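Long-range contacts in toxin PAU_02230 (Photorhabdus asymbiotica subsp. asymbiotica ATCC 43949, PDB 6HV6), which is a bacterial toxin, modelled here as a chain in which a long helical arm joins an alpha/beta core with a six-stranded antiparallel sheet: residues K179-V184 and Y316-S321; A199-V204 and K238-L243; T290-K295 and V306-N311. The protein carries 1 engineered substitution. All coordinates share one frame; numbering follows the deposited sequence.

Contact 1. Residues K179-V184 and Y316-S321; sequences KANKVV and YFDKHS
Lys182 lies alongside the Tyr316 side chain, and both point the same way. Its CB sits 4.0 Å from CD1 of Tyr316. CG also stays near CD1, because chi1 (-179°) sets CG opposite the backbone N. The chain then bends at chi3 (78°), which brings CE over the centre of the Tyr316 ring, 3.6 Å above its plane. NZ follows on the same face, 4.4 Å from the ring centroid and close to the ring normal. CE thus makes a CH-pi contact and NZ a cation-pi contact. At the edge of the ring, in its plane, lies the backbone O of Lys182. The Tyr316 hydroxyl has its own partner in Asp215.

The backbones form a classic beta bulge at the edge of the six-stranded antiparallel sheet. Asn181 and Lys182 both face Tyr316. Tyr316 N gives an almost straight bond to Lys182 O (2.8 Å, 172°). The return bond, from Asn181 N to Tyr316 O, is clearly more bent.

Beyond the bulge, Ala180 CB rests over a face of the Phe317 ring, offset toward the rim, with CE2 of Phe317 3.6 Å away. Phe317 also touches Asp322 and Met323 of helix 320-334. A water accepts from Asp318 N and probably donates to Lys179 O (2.9 Å), bridging the two backbones where the strands part.

Contact 2. Residues A199-V204 and K238-L243; sequences ALPESV and KSLKEL. Engineered in segment 199-204: Ala199 (natural residue Cys).
Helices 199-211 and 235-244 meet nearly at right angles, with Pro201 wedged against Leu240 and Leu243. The two short segments have axes 8.3 Å apart at closest approach and 100° between their directions. The contact is buried and made by packing alone.

Pro201 lies in the first turn of its helix. There the backbone N has no carbonyl partner within the helix, so the proline ring costs no helix bond. CG of Pro201 comes within 3.2 Å of Leu240 O, so this corner of the ring touches the other helix's backbone. CB of Pro201 is 3.7 Å from Leu240 CD2 and 3.8 Å from Leu243 CG. CB therefore touches two leucines about one turn apart.

The leucines spread to different sides. CD2 of Leu240 reaches the start of Glu202, 3.7 Å from its backbone N, and both methyls of Leu240 lie by Glu202 CG. The two side chains cross at about a right angle. In Leu243, chi1 (-179°) puts CG against Pro201 CB. From there CD2 lies by Pro201 O and, more loosely, Val204 CG1 at 4.3 Å.

On the far side of helix 199-211, Ala199 O accepts two bonds, from Ser203 N and Ser203 OG, which approach from opposite faces of its plane. The OG bond is 2.9 Å. Thr290 O of the sheet is a weak second acceptor for the same hydroxyl. Ala199 is an engineered residue, cysteine in nature. At the same helix start, Leu200 N hydrogen-bonds EPE.

A cysteine position at the start of a helix, against a strand carrying His289 that bonds Asp309, is consistent with a papain-like fold.

Contact 3. Residues T290-K295 and V306-N311; sequences TMLISK and VFYDPN. With EDO (1,2-ethanediol), chain G.
Leu292 and Tyr308 exchange two backbone bonds, as do Ser294 and Val306 further along. Tyr308 N to Leu292 O is the shorter and straighter of the first pair (2.8 Å, 165°). Leu292 N to Tyr308 O is more bent (138°). Between the two pairs, Ile293 and Phe307 form a non-hydrogen-bonded pair. Here Ile293 CA makes a CA-H...O contact with Val306 O at 3.2 Å.

Side chains add to this. Met291 CG stands opposite its carbonyl carbon, and the chain runs on extended to SD. SD meets the Phe307 ring at its edge, in plane, 3.9 Å from CZ: a Met-aromatic contact. Ile293 CG2 packs on CD1 of the same ring. Pro310 CD lies 3.3 Å from Thr290 O.

The polar side chains find partners nearby. Asp309 OD1 accepts from Asn311 N (3.0 Å), closing an Asx turn; this donor sits above the carboxylate plane. His289 NE2 bonds the same oxygen, and Tyr334 OH bonds OD2. Both carboxylate oxygens are thus held. Asn311 ND2 bonds Tyr334 OH and O1 of ethanediol (3.0 Å, 172°), while its OD1 takes a bond from Gln188. Thr290 OG1 bonds EPE. Ser294 OG pairs with Ser281 OG, and Lys295 forms a salt bridge with Glu271.

This hairpin lies mid-sheet, between strands 280-286 and 313-317. Helix 320-334 covers the Met291, Ile293 and Phe307 face; helix 199-211 touches Tyr308 on the other.

In the fold
From the N terminus, the chain leaves the long helix 144-176 and enters 179-184, the first half of contact 1. That loop closes only at 316-321, so contacts 2 and 3 are nested inside it. Contact 2 closes first, joining 199-204 to 238-243. Contact 3 follows in series, within the hairpin of 290-295 and 306-311. None of the loops cross. Contacts 1 and 3 share one sheet, and Tyr316 packs on Val306 between them. Contact 2 lies beside contact 3, where Glu202 and Ser203 touch Pro310. Contacts 1 and 2 do not touch; their centres are about 25 Å apart. Together they tie edge strand, central hairpin and crossing helices.

Contact 1. Residues K179-V184 and Y316-S321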
ATOM      1  N   LYS A 179     -11.385  18.761   5.530  1.00 49.24           N
ATOM      2  CA  LYS A 179     -12.591  18.779   6.348  1.00 50.72           C
ATOM      3  C   LYS A 179     -12.668  17.619   7.338  1.00 45.34           C
ATOM      4  O   LYS A 179     -13.619  17.560   8.129  1.00 45.99           O
ATOM      5  CB  LYS A 179     -13.834  18.794   5.457  1.00 48.52           C
ATOM      6  CG  LYS A 179     -13.927  20.039   4.586  1.00 52.66           C
ATOM      7  CD  LYS A 179     -13.647  21.291   5.408  1.00 55.15           C
ATOM      8  CE  LYS A 179     -13.562  22.528   4.529  1.00 74.47           C
ATOM      9  NZ  LYS A 179     -14.856  22.776   3.854  1.00 76.07           N
ATOM     10  N   ALA A 180     -11.695  16.711   7.329  1.00 40.31           N
ATOM     11  CA  ALA A 180     -11.676  15.620   8.294  1.00 39.46           C
ATOM     12  C   ALA A 180     -11.321  16.136   9.684  1.00 42.35           C
ATOM     13  O   ALA A 180     -10.533  17.071   9.839  1.00 45.91           O
ATOM     14  CB  ALA A 180     -10.671  14.555   7.864  1.00 37.22           C
ATOM     15  N   ASN A 181     -11.906  15.521  10.713  1.00 39.51           N
ATOM     16  CA  ASN A 181     -11.488  15.866  12.066  1.00 43.19           C
ATOM     17  C   ASN A 181     -10.331  15.006  12.556  1.00 40.48           C
ATOM     18  O   ASN A 181      -9.728  15.330  13.584  1.00 38.33           O
ATOM     19  CB  ASN A 181     -12.660  15.772  13.052  1.00 52.34           C
ATOM     20  CG  ASN A 181     -13.340  14.424  13.029  1.00 65.79           C
ATOM     21  OD1 ASN A 181     -14.428  14.282  12.474  1.00 77.37           O
ATOM     22  ND2 ASN A 181     -12.707  13.423  13.633  1.00 64.60           N
ATOM     23  N   LYS A 182      -9.991  13.943  11.832  1.00 34.59           N
ATOM     24  CA  LYS A 182      -8.930  13.033  12.229  1.00 35.31           C
ATOM     25  C   LYS A 182      -8.494  12.269  10.990  1.00 32.77           C
ATOM     26  O   LYS A 182      -9.325  11.928  10.146  1.00 32.69           O
ATOM     27  CB  LYS A 182      -9.397  12.060  13.321  1.00 34.23           C
ATOM     28  CG  LYS A 182      -8.309  11.089  13.806  1.00 45.70           C
ATOM     29  CD  LYS A 182      -8.698  10.386  15.105  1.00 50.86           C
ATOM     30  CE  LYS A 182      -9.677   9.246  14.861  1.00 54.71           C
ATOM     31  NZ  LYS A 182      -9.944   8.449  16.098  1.00 56.99           N
ATOM     32  N   VAL A 183      -7.192  12.036  10.873  1.00 31.70           N
ATOM     33  CA  VAL A 183      -6.641  11.194   9.817  1.00 29.59           C
ATOM     34  C   VAL A 183      -5.611  10.274  10.458  1.00 33.38           C
ATOM     35  O   VAL A 183      -4.766  10.730  11.237  1.00 32.65           O
ATOM     36  CB  VAL A 183      -6.014  12.019   8.675  1.00 28.02           C
ATOM     37  CG1 VAL A 183      -5.318  11.095   7.661  1.00 26.93           C
ATOM     38  CG2 VAL A 183      -7.080  12.883   7.984  1.00 32.37           C
ATOM     39  N   VAL A 184      -5.715   8.978  10.179  1.00 27.32           N
ATOM     40  CA  VAL A 184      -4.747   7.990  10.640  1.00 30.60           C
ATOM     41  C   VAL A 184      -4.076   7.406   9.403  1.00 31.09           C
ATOM     42  O   VAL A 184      -4.742   6.788   8.569  1.00 30.27           O
ATOM     43  CB  VAL A 184      -5.407   6.895  11.497  1.00 30.72           C
ATOM     44  CG1 VAL A 184      -4.387   5.853  11.903  1.00 30.64           C
ATOM     45  CG2 VAL A 184      -6.024   7.509  12.748  1.00 29.98           C
ATOM     46  N   TYR A 316     -11.553  10.622   8.953  1.00 28.85           N
ATOM     47  CA  TYR A 316     -12.783  10.630   9.735  1.00 30.66           C
ATOM     48  C   TYR A 316     -13.443  11.995   9.603  1.00 36.56           C
ATOM     49  O   TYR A 316     -12.780  13.021   9.787  1.00 40.53           O
ATOM     50  CB  TYR A 316     -12.500  10.351  11.216  1.00 32.15           C
ATOM     51  CG  TYR A 316     -11.851   9.018  11.556  1.00 29.87           C
ATOM     52  CD1 TYR A 316     -10.508   8.778  11.276  1.00 28.18           C
ATOM     53  CD2 TYR A 316     -12.566   8.029  12.226  1.00 33.85           C
ATOM     54  CE1 TYR A 316      -9.910   7.581  11.607  1.00 33.91           C
ATOM     55  CE2 TYR A 316     -11.975   6.824  12.571  1.00 33.97           C
ATOM     56  CZ  TYR A 316     -10.644   6.606  12.254  1.00 35.51           C
ATOM     57  OH  TYR A 316     -10.048   5.419  12.584  1.00 33.60           O
ATOM     58  N   PHE A 317     -14.746  12.016   9.323  1.00 39.16           N
ATOM     59  CA  PHE A 317     -15.461  13.267   9.082  1.00 40.68           C
ATOM     60  C   PHE A 317     -16.704  13.363   9.958  1.00 44.67           C
ATOM     61  O   PHE A 317     -17.343  12.353  10.265  1.00 38.84           O
ATOM     62  CB  PHE A 317     -15.886  13.404   7.612  1.00 40.39           C
ATOM     63  CG  PHE A 317     -14.742  13.384   6.637  1.00 34.56           C
ATOM     64  CD1 PHE A 317     -14.228  12.185   6.177  1.00 32.47           C
ATOM     65  CD2 PHE A 317     -14.196  14.562   6.166  1.00 35.41           C
ATOM     66  CE1 PHE A 317     -13.204  12.161   5.277  1.00 30.32           C
ATOM     67  CE2 PHE A 317     -13.148  14.541   5.267  1.00 33.16           C
ATOM     68  CZ  PHE A 317     -12.656  13.344   4.821  1.00 30.80           C
ATOM     69  N   ASP A 318     -17.056  14.601  10.339  1.00 41.94           N
ATOM     70  CA  ASP A 318     -18.293  14.832  11.076  1.00 44.68           C
ATOM     71  C   ASP A 318     -19.514  14.794  10.169  1.00 47.02           C
ATOM     72  O   ASP A 318     -20.626  14.524  10.638  1.00 47.61           O
ATOM     73  CB  ASP A 318     -18.259  16.187  11.800  1.00 56.75           C
ATOM     74  CG  ASP A 318     -17.437  16.161  13.080  1.00 58.49           C
ATOM     75  OD1 ASP A 318     -16.847  15.113  13.405  1.00 56.51           O
ATOM     76  OD2 ASP A 318     -17.390  17.202  13.770  1.00 65.09           O
ATOM     77  N   LYS A 319     -19.341  15.094   8.887  1.00 44.43           N
ATOM     78  CA  LYS A 319     -20.456  15.200   7.959  1.00 45.63           C
ATOM     79  C   LYS A 319     -20.256  14.214   6.824  1.00 45.11           C
ATOM     80  O   LYS A 319     -19.149  14.083   6.294  1.00 40.54           O
ATOM     81  CB  LYS A 319     -20.589  16.621   7.391  1.00 47.68           C
ATOM     82  CG  LYS A 319     -20.945  17.682   8.418  1.00 51.07           C
ATOM     83  CD  LYS A 319     -21.317  18.994   7.743  1.00 58.96           C
ATOM     84  CE  LYS A 319     -21.915  19.982   8.738  1.00 72.16           C
ATOM     85  NZ  LYS A 319     -22.257  21.282   8.095  1.00 79.59           N
ATOM     86  N   HIS A 320     -21.331  13.514   6.457  1.00 43.55           N
ATOM     87  CA  HIS A 320     -21.245  12.601   5.323  1.00 45.51           C
ATOM     88  C   HIS A 320     -20.852  13.340   4.047  1.00 41.72           C
ATOM     89  O   HIS A 320     -20.055  12.836   3.245  1.00 42.08           O
ATOM     90  CB  HIS A 320     -22.576  11.874   5.130  1.00 42.97           C
ATOM     91  CG  HIS A 320     -22.623  11.046   3.888  1.00 46.41           C
ATOM     92  ND1 HIS A 320     -22.061   9.790   3.811  1.00 42.68           N
ATOM     93  CD2 HIS A 320     -23.129  11.309   2.659  1.00 47.22           C
ATOM     94  CE1 HIS A 320     -22.226   9.310   2.592  1.00 44.42           C
ATOM     95  NE2 HIS A 320     -22.872  10.211   1.874  1.00 45.49           N
ATOM     96  N   SER A 321     -21.391  14.545   3.848  1.00 43.63           N
ATOM     97  CA  SER A 321     -21.127  15.262   2.604  1.00 43.79           C
ATOM     98  C   SER A 321     -19.652  15.607   2.464  1.00 49.57           C
ATOM     99  O   SER A 321     -19.129  15.626   1.345  1.00 45.06           O
ATOM    100  CB  SER A 321     -21.979  16.530   2.519  1.00 47.25           C
ATOM    101  OG  SER A 321     -21.612  17.476   3.505  1.00 52.14           O
TER
HETATM  102  O   HOH W   1     -16.975  16.794   8.038  1.00 48.17           O
HETATM  103  O   HOH W   2     -15.087  16.544  10.429  1.00 49.69           O

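Contact 2. Residues A199-V204 and K238-L243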
ATOM      1  N   ALA A 199      -5.391  -4.930  -0.342  1.00 23.02           N
ATOM      2  CA  ALA A 199      -6.413  -3.932  -0.050  1.00 24.54           C
ATOM      3  C   ALA A 199      -7.777  -4.564   0.219  1.00 24.97           C
ATOM      4  O   ALA A 199      -8.542  -4.047   1.036  1.00 21.33           O
ATOM      5  CB  ALA A 199      -6.498  -2.931  -1.212  1.00 22.30           C
ATOM      6  N   LEU A 200      -8.115  -5.669  -0.458  1.00 27.42           N
ATOM      7  CA  LEU A 200      -9.405  -6.310  -0.211  1.00 26.18           C
ATOM      8  C   LEU A 200      -9.525  -6.820   1.226  1.00 26.22           C
ATOM      9  O   LEU A 200     -10.464  -6.415   1.928  1.00 22.46           O
ATOM     10  CB  LEU A 200      -9.655  -7.418  -1.246  1.00 32.31           C
ATOM     11  CG  LEU A 200     -10.861  -8.340  -0.988  1.00 33.34           C
ATOM     12  CD1 LEU A 200     -12.178  -7.565  -0.952  1.00 30.46           C
ATOM     13  CD2 LEU A 200     -10.939  -9.460  -2.036  1.00 35.43           C
ATOM     14  N   PRO A 201      -8.623  -7.677   1.719  1.00 23.73           N
ATOM     15  CA  PRO A 201      -8.775  -8.122   3.113  1.00 26.88           C
ATOM     16  C   PRO A 201      -8.550  -7.004   4.113  1.00 27.86           C
ATOM     17  O   PRO A 201      -9.164  -7.029   5.184  1.00 22.53           O
ATOM     18  CB  PRO A 201      -7.719  -9.229   3.256  1.00 23.14           C
ATOM     19  CG  PRO A 201      -6.683  -8.889   2.199  1.00 27.77           C
ATOM     20  CD  PRO A 201      -7.494  -8.345   1.050  1.00 23.76           C
ATOM     21  N   GLU A 202      -7.673  -6.040   3.810  1.00 22.94           N
ATOM     22  CA  GLU A 202      -7.508  -4.902   4.706  1.00 18.73           C
ATOM     23  C   GLU A 202      -8.827  -4.160   4.874  1.00 19.41           C
ATOM     24  O   GLU A 202      -9.228  -3.832   5.994  1.00 23.86           O
ATOM     25  CB  GLU A 202      -6.404  -3.972   4.174  1.00 17.90           C
ATOM     26  CG  GLU A 202      -5.011  -4.568   4.395  1.00 20.64           C
ATOM     27  CD  GLU A 202      -3.939  -3.984   3.484  1.00 28.27           C
ATOM     28  OE1 GLU A 202      -4.257  -3.224   2.548  1.00 23.69           O
ATOM     29  OE2 GLU A 202      -2.757  -4.292   3.722  1.00 37.06           O
ATOM     30  N   SER A 203      -9.523  -3.907   3.765  1.00 21.08           N
ATOM     31  CA  SER A 203     -10.795  -3.186   3.820  1.00 25.15           C
ATOM     32  C   SER A 203     -11.845  -3.968   4.606  1.00 26.67           C
ATOM     33  O   SER A 203     -12.543  -3.403   5.453  1.00 24.47           O
ATOM     34  CB  SER A 203     -11.296  -2.917   2.403  1.00 23.40           C
ATOM     35  OG  SER A 203     -10.440  -2.023   1.709  1.00 24.23           O
ATOM     36  N   VAL A 204     -11.972  -5.268   4.332  1.00 23.34           N
ATOM     37  CA  VAL A 204     -12.945  -6.103   5.040  1.00 24.36           C
ATOM     38  C   VAL A 204     -12.628  -6.161   6.526  1.00 25.89           C
ATOM     39  O   VAL A 204     -13.525  -6.034   7.370  1.00 23.00           O
ATOM     40  CB  VAL A 204     -12.987  -7.515   4.425  1.00 25.46           C
ATOM     41  CG1 VAL A 204     -13.806  -8.459   5.302  1.00 31.01           C
ATOM     42  CG2 VAL A 204     -13.560  -7.462   3.020  1.00 27.99           C
ATOM     43  N   LYS A 238      -0.217 -13.047   7.105  1.00 29.78           N
ATOM     44  CA  LYS A 238      -0.709 -14.362   6.690  1.00 26.21           C
ATOM     45  C   LYS A 238      -2.235 -14.413   6.711  1.00 27.13           C
ATOM     46  O   LYS A 238      -2.854 -14.992   5.812  1.00 35.09           O
ATOM     47  CB  LYS A 238      -0.123 -15.465   7.585  1.00 31.34           C
ATOM     48  CG  LYS A 238       1.345 -15.803   7.281  1.00 36.86           C
ATOM     49  CD  LYS A 238       1.741 -17.221   7.715  1.00 46.31           C
ATOM     50  CE  LYS A 238       1.850 -17.350   9.207  1.00 50.32           C
ATOM     51  NZ  LYS A 238       2.596 -18.596   9.649  1.00 50.87           N
ATOM     52  N   SER A 239      -2.863 -13.805   7.723  1.00 27.13           N
ATOM     53  CA  SER A 239      -4.325 -13.814   7.789  1.00 30.88           C
ATOM     54  C   SER A 239      -4.930 -12.984   6.663  1.00 28.46           C
ATOM     55  O   SER A 239      -5.975 -13.347   6.106  1.00 32.76           O
ATOM     56  CB  SER A 239      -4.808 -13.291   9.147  1.00 31.68           C
ATOM     57  OG  SER A 239      -4.441 -14.141  10.220  1.00 33.73           O
ATOM     58  N   LEU A 240      -4.298 -11.855   6.330  1.00 31.36           N
ATOM     59  CA  LEU A 240      -4.764 -11.041   5.210  1.00 28.13           C
ATOM     60  C   LEU A 240      -4.727 -11.837   3.913  1.00 34.02           C
ATOM     61  O   LEU A 240      -5.693 -11.828   3.138  1.00 33.80           O
ATOM     62  CB  LEU A 240      -3.918  -9.766   5.092  1.00 26.27           C
ATOM     63  CG  LEU A 240      -4.125  -8.680   6.157  1.00 27.86           C
ATOM     64  CD1 LEU A 240      -3.066  -7.592   6.014  1.00 26.74           C
ATOM     65  CD2 LEU A 240      -5.510  -8.064   6.050  1.00 26.20           C
ATOM     66  N   LYS A 241      -3.620 -12.546   3.663  1.00 29.75           N
ATOM     67  CA  LYS A 241      -3.540 -13.363   2.454  1.00 33.67           C
ATOM     68  C   LYS A 241      -4.637 -14.413   2.433  1.00 36.62           C
ATOM     69  O   LYS A 241      -5.205 -14.705   1.377  1.00 41.16           O
ATOM     70  CB  LYS A 241      -2.166 -14.024   2.329  1.00 38.10           C
ATOM     71  CG  LYS A 241      -1.095 -13.103   1.769  1.00 40.60           C
ATOM     72  CD  LYS A 241       0.106 -13.883   1.270  1.00 51.37           C
ATOM     73  CE  LYS A 241       0.743 -14.674   2.401  1.00 56.81           C
ATOM     74  NZ  LYS A 241       2.054 -15.306   2.040  1.00 60.72           N
ATOM     75  N   GLU A 242      -4.963 -14.977   3.592  1.00 35.13           N
ATOM     76  CA  GLU A 242      -5.981 -16.016   3.633  1.00 36.43           C
ATOM     77  C   GLU A 242      -7.375 -15.428   3.471  1.00 36.97           C
ATOM     78  O   GLU A 242      -8.211 -15.989   2.752  1.00 40.07           O
ATOM     79  CB  GLU A 242      -5.875 -16.798   4.942  1.00 41.97           C
ATOM     80  CG  GLU A 242      -6.891 -17.917   5.065  1.00 52.83           C
ATOM     81  CD  GLU A 242      -6.658 -19.041   4.071  1.00 60.49           C
ATOM     82  OE1 GLU A 242      -5.559 -19.092   3.473  1.00 61.39           O
ATOM     83  OE2 GLU A 242      -7.578 -19.874   3.897  1.00 61.01           O
ATOM     84  N   LEU A 243      -7.649 -14.310   4.147  1.00 32.59           N
ATOM     85  CA  LEU A 243      -8.925 -13.627   3.960  1.00 33.99           C
ATOM     86  C   LEU A 243      -9.103 -13.196   2.508  1.00 35.59           C
ATOM     87  O   LEU A 243     -10.227 -13.192   1.982  1.00 37.44           O
ATOM     88  CB  LEU A 243      -9.000 -12.425   4.908  1.00 32.86           C
ATOM     89  CG  LEU A 243     -10.253 -11.548   4.914  1.00 30.13           C
ATOM     90  CD1 LEU A 243     -11.534 -12.375   5.133  1.00 29.78           C
ATOM     91  CD2 LEU A 243     -10.108 -10.496   5.987  1.00 27.61           C
TER

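Contact 3. Residues T290-K295 and V306-N311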
ATOM      1  N   THR A 290      -9.336  -2.015  -3.607  1.00 22.63           N
ATOM      2  CA  THR A 290     -10.503  -2.095  -2.747  1.00 21.73           C
ATOM      3  C   THR A 290     -10.363  -1.041  -1.667  1.00 26.91           C
ATOM      4  O   THR A 290      -9.265  -0.811  -1.155  1.00 25.36           O
ATOM      5  CB  THR A 290     -10.648  -3.479  -2.102  1.00 24.75           C
ATOM      6  OG1 THR A 290     -10.659  -4.487  -3.112  1.00 29.93           O
ATOM      7  CG2 THR A 290     -11.943  -3.563  -1.259  1.00 22.56           C
ATOM      8  N   MET A 291     -11.472  -0.394  -1.332  1.00 25.16           N
ATOM      9  CA  MET A 291     -11.457   0.610  -0.286  1.00 21.88           C
ATOM     10  C   MET A 291     -12.713   0.401   0.557  1.00 26.74           C
ATOM     11  O   MET A 291     -13.470  -0.553   0.359  1.00 25.63           O
ATOM     12  CB  MET A 291     -11.361   2.014  -0.896  1.00 23.48           C
ATOM     13  CG  MET A 291     -10.036   2.291  -1.658  1.00 20.59           C
ATOM     14  SD  MET A 291     -10.252   3.654  -2.811  1.00 26.29           S
ATOM     15  CE  MET A 291     -11.193   2.834  -4.092  1.00 29.09           C
ATOM     16  N   LEU A 292     -12.959   1.313   1.485  1.00 22.54           N
ATOM     17  CA  LEU A 292     -14.032   1.101   2.440  1.00 22.87           C
ATOM     18  C   LEU A 292     -14.567   2.448   2.883  1.00 26.54           C
ATOM     19  O   LEU A 292     -13.787   3.379   3.112  1.00 24.60           O
ATOM     20  CB  LEU A 292     -13.513   0.309   3.650  1.00 23.09           C
ATOM     21  CG  LEU A 292     -14.481   0.146   4.816  1.00 26.62           C
ATOM     22  CD1 LEU A 292     -15.421  -0.990   4.503  1.00 24.94           C
ATOM     23  CD2 LEU A 292     -13.680  -0.104   6.100  1.00 24.89           C
ATOM     24  N   ILE A 293     -15.888   2.554   3.019  1.00 26.02           N
ATOM     25  CA  ILE A 293     -16.489   3.720   3.649  1.00 28.11           C
ATOM     26  C   ILE A 293     -17.465   3.236   4.705  1.00 32.92           C
ATOM     27  O   ILE A 293     -18.128   2.206   4.535  1.00 31.59           O
ATOM     28  CB  ILE A 293     -17.169   4.668   2.635  1.00 32.30           C
ATOM     29  CG1 ILE A 293     -18.248   3.955   1.837  1.00 34.92           C
ATOM     30  CG2 ILE A 293     -16.137   5.240   1.671  1.00 32.64           C
ATOM     31  CD1 ILE A 293     -18.702   4.763   0.622  1.00 44.29           C
ATOM     32  N   SER A 294     -17.533   3.969   5.811  1.00 33.23           N
ATOM     33  CA  SER A 294     -18.282   3.492   6.957  1.00 36.22           C
ATOM     34  C   SER A 294     -18.954   4.660   7.649  1.00 32.40           C
ATOM     35  O   SER A 294     -18.540   5.814   7.515  1.00 41.93           O
ATOM     36  CB  SER A 294     -17.374   2.744   7.944  1.00 37.23           C
ATOM     37  OG  SER A 294     -16.815   1.591   7.343  1.00 36.81           O
ATOM     38  N   LYS A 295     -20.006   4.328   8.391  1.00 34.63           N
ATOM     39  CA  LYS A 295     -20.668   5.221   9.326  1.00 37.05           C
ATOM     40  C   LYS A 295     -20.604   4.535  10.683  1.00 41.78           C
ATOM     41  O   LYS A 295     -21.020   3.380  10.808  1.00 44.46           O
ATOM     42  CB  LYS A 295     -22.115   5.483   8.885  1.00 44.15           C
ATOM     43  CG  LYS A 295     -22.952   6.347   9.808  1.00 46.31           C
ATOM     44  CD  LYS A 295     -24.370   6.542   9.233  1.00 46.98           C
ATOM     45  CE  LYS A 295     -25.222   7.458  10.092  1.00 51.20           C
ATOM     46  NZ  LYS A 295     -26.584   7.666   9.496  1.00 54.49           N
ATOM     47  N   VAL A 306     -16.326   7.625   7.732  1.00 30.33           N
ATOM     48  CA  VAL A 306     -14.912   7.260   7.585  1.00 28.19           C
ATOM     49  C   VAL A 306     -14.660   6.745   6.176  1.00 31.33           C
ATOM     50  O   VAL A 306     -15.402   5.893   5.677  1.00 31.96           O
ATOM     51  CB  VAL A 306     -14.482   6.199   8.616  1.00 27.66           C
ATOM     52  CG1 VAL A 306     -12.935   5.966   8.544  1.00 25.76           C
ATOM     53  CG2 VAL A 306     -14.915   6.580  10.020  1.00 31.24           C
ATOM     54  N   PHE A 307     -13.599   7.237   5.550  1.00 27.07           N
ATOM     55  CA  PHE A 307     -13.093   6.704   4.288  1.00 24.23           C
ATOM     56  C   PHE A 307     -11.752   6.042   4.573  1.00 25.44           C
ATOM     57  O   PHE A 307     -10.817   6.713   5.017  1.00 27.73           O
ATOM     58  CB  PHE A 307     -12.944   7.818   3.246  1.00 24.66           C
ATOM     59  CG  PHE A 307     -12.246   7.387   1.970  1.00 25.55           C
ATOM     60  CD1 PHE A 307     -12.487   6.134   1.411  1.00 24.52           C
ATOM     61  CD2 PHE A 307     -11.366   8.240   1.323  1.00 23.61           C
ATOM     62  CE1 PHE A 307     -11.849   5.740   0.236  1.00 22.66           C
ATOM     63  CE2 PHE A 307     -10.730   7.857   0.144  1.00 24.60           C
ATOM     64  CZ  PHE A 307     -10.967   6.606  -0.394  1.00 26.73           C
ATOM     65  N   TYR A 308     -11.666   4.732   4.349  1.00 23.18           N
ATOM     66  CA  TYR A 308     -10.421   3.978   4.506  1.00 22.03           C
ATOM     67  C   TYR A 308      -9.901   3.609   3.123  1.00 24.73           C
ATOM     68  O   TYR A 308     -10.528   2.813   2.412  1.00 21.83           O
ATOM     69  CB  TYR A 308     -10.628   2.716   5.342  1.00 24.29           C
ATOM     70  CG  TYR A 308      -9.416   1.778   5.399  1.00 25.00           C
ATOM     71  CD1 TYR A 308      -8.126   2.276   5.515  1.00 23.96           C
ATOM     72  CD2 TYR A 308      -9.572   0.403   5.348  1.00 25.64           C
ATOM     73  CE1 TYR A 308      -7.023   1.432   5.591  1.00 19.75           C
ATOM     74  CE2 TYR A 308      -8.463  -0.447   5.414  1.00 18.89           C
ATOM     75  CZ  TYR A 308      -7.210   0.077   5.533  1.00 24.33           C
ATOM     76  OH  TYR A 308      -6.130  -0.762   5.594  1.00 21.77           O
ATOM     77  N   ASP A 309      -8.773   4.209   2.731  1.00 22.40           N
ATOM     78  CA  ASP A 309      -8.046   3.773   1.541  1.00 21.51           C
ATOM     79  C   ASP A 309      -6.806   3.028   1.995  1.00 19.93           C
ATOM     80  O   ASP A 309      -5.871   3.660   2.516  1.00 21.33           O
ATOM     81  CB  ASP A 309      -7.660   4.954   0.654  1.00 19.76           C
ATOM     82  CG  ASP A 309      -6.963   4.530  -0.642  1.00 23.94           C
ATOM     83  OD1 ASP A 309      -6.585   3.357  -0.793  1.00 21.47           O
ATOM     84  OD2 ASP A 309      -6.814   5.391  -1.533  1.00 24.98           O
ATOM     85  N   PRO A 310      -6.754   1.703   1.828  1.00 19.79           N
ATOM     86  CA  PRO A 310      -5.560   0.938   2.234  1.00 18.90           C
ATOM     87  C   PRO A 310      -4.242   1.486   1.726  1.00 20.45           C
ATOM     88  O   PRO A 310      -3.213   1.244   2.361  1.00 19.89           O
ATOM     89  CB  PRO A 310      -5.842  -0.449   1.646  1.00 24.80           C
ATOM     90  CG  PRO A 310      -7.345  -0.573   1.765  1.00 18.16           C
ATOM     91  CD  PRO A 310      -7.847   0.816   1.381  1.00 21.01           C
ATOM     92  N   ASN A 311      -4.236   2.214   0.597  1.00 20.27           N
ATOM     93  CA  ASN A 311      -2.988   2.793   0.107  1.00 23.12           C
ATOM     94  C   ASN A 311      -2.494   3.932   0.987  1.00 27.96           C
ATOM     95  O   ASN A 311      -1.302   4.252   0.943  1.00 21.75           O
ATOM     96  CB  ASN A 311      -3.158   3.308  -1.330  1.00 21.44           C
ATOM     97  CG  ASN A 311      -3.055   2.207  -2.357  1.00 29.35           C
ATOM     98  OD1 ASN A 311      -2.439   1.177  -2.107  1.00 29.56           O
ATOM     99  ND2 ASN A 311      -3.663   2.415  -3.522  1.00 28.13           N
TER
HETATM  100  C1  EDO G2206      -4.159   0.454  -6.956  1.00 57.52           C
HETATM  101  O1  EDO G2206      -3.338   0.445  -5.784  1.00 53.60           O
HETATM  102  C2  EDO G2206      -4.373   1.891  -7.409  1.00 59.64           C
HETATM  103  O2  EDO G2206      -3.107   2.465  -7.757  1.00 63.28           O